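Local coordinates for ErfK/YbiS/YcfS/YnhG family protein (Xylanimonas cellulosilytica, PDB 4LPQ) that probably acts as a peptidoglycan L,D-transpeptidase in cell-wall biogenesis, here as a piece pairing a putative peptidoglycan-binding domain with the catalytic YkuD domain, at residues E19-A22 and L23-R26; Q47-W50 and A51-A55; G62-G65 and P66-A70. All blocks are in the same frame, centred on the assembly; numbering follows the deposited sequence.

Overall arrangement
All three contacts are local and follow one another in series along the putative peptidoglycan-binding domain, so none encloses or crosses another. Contact 1 spans one stretch of helix 18-30, contact 2 one stretch of helix 43-56, and contact 3 the turn from the loop end 62-65 into helix 66-74. Leu23 of contact 1 joins them, its CD2 packing on Val49 of contact 2 and on Val64 of contact 3. Gln53 of contact 2 probably hydrogen-bonds to Gly62 and Thr68 of contact 3, tying the second helix to the start of the third. Contact 2 is the most central; beyond it, strand 96-101 of the catalytic domain packs on helix 43-56.

Contact 1 (E19-A22 and L23-R26); sequences EVLA and LQQR
Val20 and Gln24 meet one turn apart on the same face of helix 18-30, their side chains crossing at a slant. Methyl CG1 of Val20 comes up against the amide of Gln24, 3.8 Å from its CD. With CG1 set anti to the backbone N (chi1 173°), this branch lies beside the carbonyl carbon and faces the next turn. Chi1 of -68° sets Gln24 CG 3.3 Å from Val20 O, and the extended chain beyond it carries the amide to the valine methyl. Leu21 comes to the same amide from another direction, roughly at a right angle, its CD1 4.2 Å from Gln24 OE1. The amide thus lies against aliphatic carbon while its polar ends serve other parts of the domain: OE1 accepts from Gly39 N, and NE2 donates to Asp38 and Thr45. In this first helix of the putative peptidoglycan-binding domain, the buried Gln24 therefore links helix 18-30 to the chain around the start of helix 43-56. Beneath the side chains run regular i to i+4 bonds, such as Gln24 N to Val20 O at 2.9 Å. Leu23 rests its CB over the preceding turn, 3.4 Å from Glu19 O, and its side chain also touches Pro11. On the more open side, Arg26 CB lies 3.4 Å from Ala22 O, while NH2 donates a hydrogen bond to Leu72 O in the last turn of helix 66-74.

Contact 2 (Q47-W50 and A51-A55); sequences QAVW and AFQKA
Ala51 N hydrogen-bonds back to Gln47 O, and the same i to i+4 ladder runs to Lys54 N on Trp50 O, with Gln53 N meeting Val49 O almost straight at 174°. This is most of helix 43-56, from its second turn on, the second helix of the putative peptidoglycan-binding domain, packed against helices 18-30 and 66-74. Val49 and Gln53 run alongside each other in the same direction, methyl CG1 of Val49 standing 4.1 Å from Gln53 CD. Gln53 leaves the backbone with CG anti to its carbonyl carbon (chi1 -65°) and runs on extended, which brings its amide alongside the valine and up to the indole of Trp50. There OE1 sits beside the rim of the indole, close to its plane, 4.1 Å from Trp50 CD1; ring and amide planes are only 19° apart. The amide is fixed in rotation by bonds to the following loop and helix: OE1 accepts from Gly62 N, and NE2 donates to Asp61 and Thr68. Phe52 turns its ring away from the preceding turn and makes an edge-to-face stack with Tyr32. The extended Lys54 chain instead runs back past the Trp50 carbonyl toward the catalytic domain, where NZ hydrogen-bonds to Asn110 OD1 and Gln95 O. Along that path its CG comes to 3.1 Å from Trp50 O, the same oxygen that accepts Lys54 N.

Contact 3 (G62-G65 and P66-A70); sequences GVVG and PQTQA
Val64 and Thr68 meet nearly perpendicular where the loop end 62-65 turns into helix 66-74, the last helix of the putative peptidoglycan-binding domain. Gly65 holds the N-cap position, and Val64 before it is the centre of an inverse gamma turn, closed by a weak bond from Gly65 N to Val63 O. Both touching methyls stand anti to their backbone nitrogens: CG1 of Val64 (chi1 -179°) and CG2 of Thr68 meet at 3.9 Å. The other branch of Thr68, the hydroxyl, lies beside the backbone N, with OG1 3.9 Å from Val63 O. Val64 also rests against Val49 of helix 43-56. Gln69 reaches Val64 CG1 by a different course: its CG leaves anti to the backbone N, and a bend at chi2 (70°) folds the amide back until OE1 lies 4.0 Å from the methyl, the two side chains meeting at a slant. NE2 of this amide hydrogen-bonds to Asp73 OD1 one turn later. Pro66 takes the first position of the helix, where its nitrogen, which has no hydrogen, is not called on to donate in the i to i+4 pattern. The first turn is closed through the Gly65 carbonyl: Gln69 N donates to Gly65 O at 2.9 Å, and Gln69 CB sits 3.4 Å from that oxygen.

Contact 1 (E19-A22 and L23-R26)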
loop_
_atom_site.group_PDB
_atom_site.type_symbol
_atom_site.label_atom_id
_atom_site.label_comp_id
_atom_site.label_asym_id
_atom_site.label_seq_id
_atom_site.Cartn_x
_atom_site.Cartn_y
_atom_site.Cartn_z
ATOM N N GLU A 19 -15.072 -9.125 16.707
ATOM C CA GLU A 19 -13.934 -9.738 16.015
ATOM C C GLU A 19 -13.321 -8.789 14.971
ATOM O O GLU A 19 -12.113 -8.828 14.748
ATOM C CB GLU A 19 -14.277 -11.107 15.487
ATOM C CG GLU A 19 -14.532 -12.024 16.717
ATOM C CD GLU A 19 -13.351 -11.936 17.858
ATOM O OE1 GLU A 19 -12.183 -12.310 17.401
ATOM O OE2 GLU A 19 -13.595 -11.517 19.132
ATOM N N VAL A 20 -14.163 -7.962 14.354
ATOM C CA VAL A 20 -13.643 -6.959 13.449
ATOM C C VAL A 20 -12.819 -5.930 14.234
ATOM O O VAL A 20 -11.734 -5.523 13.819
ATOM C CB VAL A 20 -14.735 -6.279 12.673
ATOM C CG1 VAL A 20 -14.202 -5.119 11.853
ATOM C CG2 VAL A 20 -15.435 -7.261 11.790
ATOM N N LEU A 21 -13.353 -5.456 15.350
ATOM C CA LEU A 21 -12.655 -4.510 16.190
ATOM C C LEU A 21 -11.235 -5.019 16.578
ATOM O O LEU A 21 -10.227 -4.329 16.457
ATOM C CB LEU A 21 -13.479 -4.148 17.428
ATOM C CG LEU A 21 -12.775 -3.146 18.379
ATOM C CD1 LEU A 21 -12.757 -1.889 17.736
ATOM C CD2 LEU A 21 -13.642 -2.980 19.592
ATOM N N ALA A 22 -11.204 -6.296 17.004
ATOM C CA ALA A 22 -9.952 -6.925 17.376
ATOM C C ALA A 22 -8.977 -7.033 16.222
ATOM O O ALA A 22 -7.788 -6.720 16.396
ATOM C CB ALA A 22 -10.242 -8.301 17.962
ATOM N N LEU A 23 -9.479 -7.351 15.042
ATOM C CA LEU A 23 -8.651 -7.379 13.870
ATOM C C LEU A 23 -8.078 -6.000 13.561
ATOM O O LEU A 23 -6.875 -5.883 13.283
ATOM C CB LEU A 23 -9.538 -7.823 12.711
ATOM C CG LEU A 23 -8.919 -7.620 11.316
ATOM C CD1 LEU A 23 -7.716 -8.566 11.066
ATOM C CD2 LEU A 23 -10.028 -7.906 10.249
ATOM N N GLN A 24 -8.898 -4.972 13.589
ATOM C CA GLN A 24 -8.459 -3.661 13.249
ATOM C C GLN A 24 -7.377 -3.226 14.239
ATOM O O GLN A 24 -6.373 -2.618 13.836
ATOM C CB GLN A 24 -9.609 -2.673 13.302
ATOM C CG GLN A 24 -10.618 -2.928 12.210
ATOM C CD GLN A 24 -11.926 -2.165 12.459
ATOM O OE1 GLN A 24 -12.384 -1.993 13.599
ATOM N NE2 GLN A 24 -12.578 -1.707 11.379
ATOM N N GLN A 25 -7.586 -3.488 15.539
ATOM C CA GLN A 25 -6.593 -3.114 16.507
ATOM C C GLN A 25 -5.274 -3.858 16.345
ATOM O O GLN A 25 -4.187 -3.297 16.523
ATOM C CB GLN A 25 -7.135 -3.219 17.914
ATOM C CG GLN A 25 -6.275 -2.498 18.890
ATOM C CD GLN A 25 -6.126 -1.013 18.666
ATOM O OE1 GLN A 25 -7.094 -0.228 18.604
ATOM N NE2 GLN A 25 -4.865 -0.609 18.525
ATOM N N ARG A 26 -5.345 -5.146 16.016
ATOM C CA ARG A 26 -4.150 -5.909 15.806
ATOM C C ARG A 26 -3.332 -5.430 14.574
ATOM O O ARG A 26 -2.103 -5.254 14.657
ATOM C CB ARG A 26 -4.523 -7.374 15.640
ATOM C CG ARG A 26 -3.372 -8.312 15.405
ATOM C CD ARG A 26 -2.388 -8.267 16.572
ATOM N NE ARG A 26 -1.473 -9.373 16.463
ATOM C CZ ARG A 26 -0.330 -9.475 17.137
ATOM N NH1 ARG A 26 0.053 -8.487 17.955
ATOM N NH2 ARG A 26 0.479 -10.521 17.019
#

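Contact 2 (Q47-W50 and A51-A55)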
loop_
_atom_site.group_PDB
_atom_site.type_symbol
_atom_site.label_atom_id
_atom_site.label_comp_id
_atom_site.label_asym_id
_atom_site.label_seq_id
_atom_site.Cartn_x
_atom_site.Cartn_y
_atom_site.Cartn_z
ATOM N N GLN A 47 -8.102 -2.173 2.832
ATOM C CA GLN A 47 -6.744 -1.847 2.426
ATOM C C GLN A 47 -5.717 -2.480 3.384
ATOM O O GLN A 47 -4.722 -3.029 2.955
ATOM C CB GLN A 47 -6.529 -0.335 2.342
ATOM C CG GLN A 47 -7.306 0.349 1.220
ATOM C CD GLN A 47 -6.741 -0.039 -0.125
ATOM O OE1 GLN A 47 -7.520 -0.660 -0.995
ATOM N NE2 GLN A 47 -5.559 0.262 -0.357
ATOM N N ALA A 48 -6.022 -2.384 4.674
ATOM C CA ALA A 48 -5.079 -2.933 5.665
ATOM C C ALA A 48 -4.999 -4.442 5.639
ATOM O O ALA A 48 -3.941 -5.044 5.765
ATOM C CB ALA A 48 -5.444 -2.464 7.063
ATOM N N VAL A 49 -6.186 -5.109 5.494
ATOM C CA VAL A 49 -6.175 -6.571 5.353
ATOM C C VAL A 49 -5.423 -7.063 4.143
ATOM O O VAL A 49 -4.680 -8.022 4.201
ATOM C CB VAL A 49 -7.607 -7.166 5.436
ATOM C CG1 VAL A 49 -7.638 -8.666 5.197
ATOM C CG2 VAL A 49 -8.236 -6.864 6.803
ATOM N N TRP A 50 -5.666 -6.405 3.013
ATOM C CA TRP A 50 -4.938 -6.746 1.791
ATOM C C TRP A 50 -3.454 -6.558 1.993
ATOM O O TRP A 50 -2.658 -7.381 1.602
ATOM C CB TRP A 50 -5.433 -5.932 0.649
ATOM C CG TRP A 50 -6.772 -6.362 0.070
ATOM C CD1 TRP A 50 -7.412 -7.550 0.225
ATOM C CD2 TRP A 50 -7.609 -5.595 -0.796
ATOM N NE1 TRP A 50 -8.570 -7.596 -0.517
ATOM C CE2 TRP A 50 -8.744 -6.407 -1.166
ATOM C CE3 TRP A 50 -7.516 -4.334 -1.326
ATOM C CZ2 TRP A 50 -9.751 -5.939 -1.977
ATOM C CZ3 TRP A 50 -8.500 -3.859 -2.155
ATOM C CH2 TRP A 50 -9.597 -4.656 -2.480
ATOM N N ALA A 51 -3.042 -5.443 2.652
ATOM C CA ALA A 51 -1.611 -5.249 2.926
ATOM C C ALA A 51 -1.058 -6.369 3.747
ATOM O O ALA A 51 0.053 -6.828 3.545
ATOM C CB ALA A 51 -1.415 -3.959 3.616
ATOM N N PHE A 52 -1.828 -6.816 4.744
ATOM C CA PHE A 52 -1.387 -7.889 5.605
ATOM C C PHE A 52 -1.220 -9.199 4.883
ATOM O O PHE A 52 -0.230 -9.898 4.988
ATOM C CB PHE A 52 -2.345 -8.047 6.778
ATOM C CG PHE A 52 -1.844 -9.096 7.747
ATOM C CD1 PHE A 52 -0.842 -8.799 8.634
ATOM C CD2 PHE A 52 -2.280 -10.382 7.683
ATOM C CE1 PHE A 52 -0.246 -9.767 9.381
ATOM C CE2 PHE A 52 -1.708 -11.380 8.489
ATOM C CZ PHE A 52 -0.645 -11.080 9.331
ATOM N N GLN A 53 -2.263 -9.575 4.134
ATOM C CA GLN A 53 -2.220 -10.821 3.350
ATOM C C GLN A 53 -1.078 -10.768 2.357
ATOM O O GLN A 53 -0.365 -11.762 2.192
ATOM C CB GLN A 53 -3.553 -11.161 2.683
ATOM C CG GLN A 53 -4.668 -11.455 3.657
ATOM C CD GLN A 53 -5.965 -11.712 3.032
ATOM O OE1 GLN A 53 -6.394 -11.045 2.100
ATOM N NE2 GLN A 53 -6.637 -12.717 3.599
ATOM N N LYS A 54 -0.932 -9.654 1.642
ATOM C CA LYS A 54 0.238 -9.497 0.774
ATOM C C LYS A 54 1.577 -9.686 1.482
ATOM O O LYS A 54 2.431 -10.419 1.029
ATOM C CB LYS A 54 0.203 -8.096 0.148
ATOM C CG LYS A 54 -0.882 -7.911 -0.923
ATOM C CD LYS A 54 -1.014 -6.477 -1.354
ATOM C CE LYS A 54 -1.750 -6.287 -2.633
ATOM N NZ LYS A 54 -1.643 -4.842 -3.074
ATOM N N ALA A 55 1.734 -9.017 2.615
ATOM C CA ALA A 55 2.979 -9.052 3.312
ATOM C C ALA A 55 3.323 -10.507 3.710
ATOM O O ALA A 55 4.437 -10.973 3.630
ATOM C CB ALA A 55 2.918 -8.159 4.511
#

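Contact 3 (G62-G65 and P66-A70)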
loop_
_atom_site.group_PDB
_atom_site.type_symbol
_atom_site.label_atom_id
_atom_site.label_comp_id
_atom_site.label_asym_id
_atom_site.label_seq_id
_atom_site.Cartn_x
_atom_site.Cartn_y
_atom_site.Cartn_z
ATOM N N GLY A 62 -9.090 -10.834 1.286
ATOM C CA GLY A 62 -9.788 -10.052 2.279
ATOM C C GLY A 62 -10.542 -10.810 3.333
ATOM O O GLY A 62 -11.133 -10.164 4.177
ATOM N N VAL A 63 -10.486 -12.126 3.324
ATOM C CA VAL A 63 -11.250 -12.928 4.280
ATOM C C VAL A 63 -10.255 -13.435 5.336
ATOM O O VAL A 63 -9.287 -14.154 4.966
ATOM C CB VAL A 63 -11.978 -14.046 3.623
ATOM C CG1 VAL A 63 -12.736 -14.916 4.635
ATOM C CG2 VAL A 63 -12.958 -13.560 2.571
ATOM N N VAL A 64 -10.464 -13.086 6.580
ATOM C CA VAL A 64 -9.550 -13.480 7.645
ATOM C C VAL A 64 -9.962 -14.846 8.197
ATOM O O VAL A 64 -10.708 -14.941 9.167
ATOM C CB VAL A 64 -9.468 -12.386 8.736
ATOM C CG1 VAL A 64 -8.498 -12.794 9.818
ATOM C CG2 VAL A 64 -9.084 -11.062 8.101
ATOM N N GLY A 65 -9.575 -15.862 7.456
ATOM C CA GLY A 65 -9.822 -17.232 7.860
ATOM C C GLY A 65 -8.698 -17.775 8.703
ATOM O O GLY A 65 -7.830 -17.066 9.207
ATOM N N PRO A 66 -8.699 -19.106 8.854
ATOM C CA PRO A 66 -7.735 -19.738 9.792
ATOM C C PRO A 66 -6.258 -19.387 9.504
ATOM O O PRO A 66 -5.467 -19.075 10.424
ATOM C CB PRO A 66 -8.015 -21.240 9.594
ATOM C CG PRO A 66 -9.513 -21.274 9.340
ATOM C CD PRO A 66 -9.748 -20.066 8.465
ATOM N N GLN A 67 -5.845 -19.430 8.222
ATOM C CA GLN A 67 -4.461 -19.160 7.895
ATOM C C GLN A 67 -4.060 -17.718 8.140
ATOM O O GLN A 67 -2.953 -17.446 8.646
ATOM C CB GLN A 67 -4.196 -19.601 6.487
ATOM C CG GLN A 67 -2.725 -19.586 6.082
ATOM C CD GLN A 67 -2.456 -19.980 4.665
ATOM O OE1 GLN A 67 -3.274 -19.823 3.800
ATOM N NE2 GLN A 67 -1.253 -20.439 4.439
ATOM N N THR A 68 -4.926 -16.789 7.728
ATOM C CA THR A 68 -4.656 -15.382 8.003
ATOM C C THR A 68 -4.596 -15.082 9.480
ATOM O O THR A 68 -3.702 -14.375 9.955
ATOM C CB THR A 68 -5.636 -14.463 7.215
ATOM O OG1 THR A 68 -5.522 -14.677 5.829
ATOM C CG2 THR A 68 -5.347 -13.010 7.501
ATOM N N GLN A 69 -5.498 -15.679 10.243
ATOM C CA GLN A 69 -5.500 -15.501 11.680
ATOM C C GLN A 69 -4.199 -16.014 12.286
ATOM O O GLN A 69 -3.665 -15.392 13.181
ATOM C CB GLN A 69 -6.711 -16.220 12.298
ATOM C CG GLN A 69 -6.788 -16.075 13.774
ATOM C CD GLN A 69 -7.146 -14.666 14.144
ATOM O OE1 GLN A 69 -8.033 -14.057 13.566
ATOM N NE2 GLN A 69 -6.458 -14.157 15.146
ATOM N N ALA A 70 -3.699 -17.149 11.799
ATOM C CA ALA A 70 -2.453 -17.643 12.298
ATOM C C ALA A 70 -1.309 -16.667 12.100
ATOM O O ALA A 70 -0.465 -16.467 12.975
ATOM C CB ALA A 70 -2.127 -19.017 11.703
#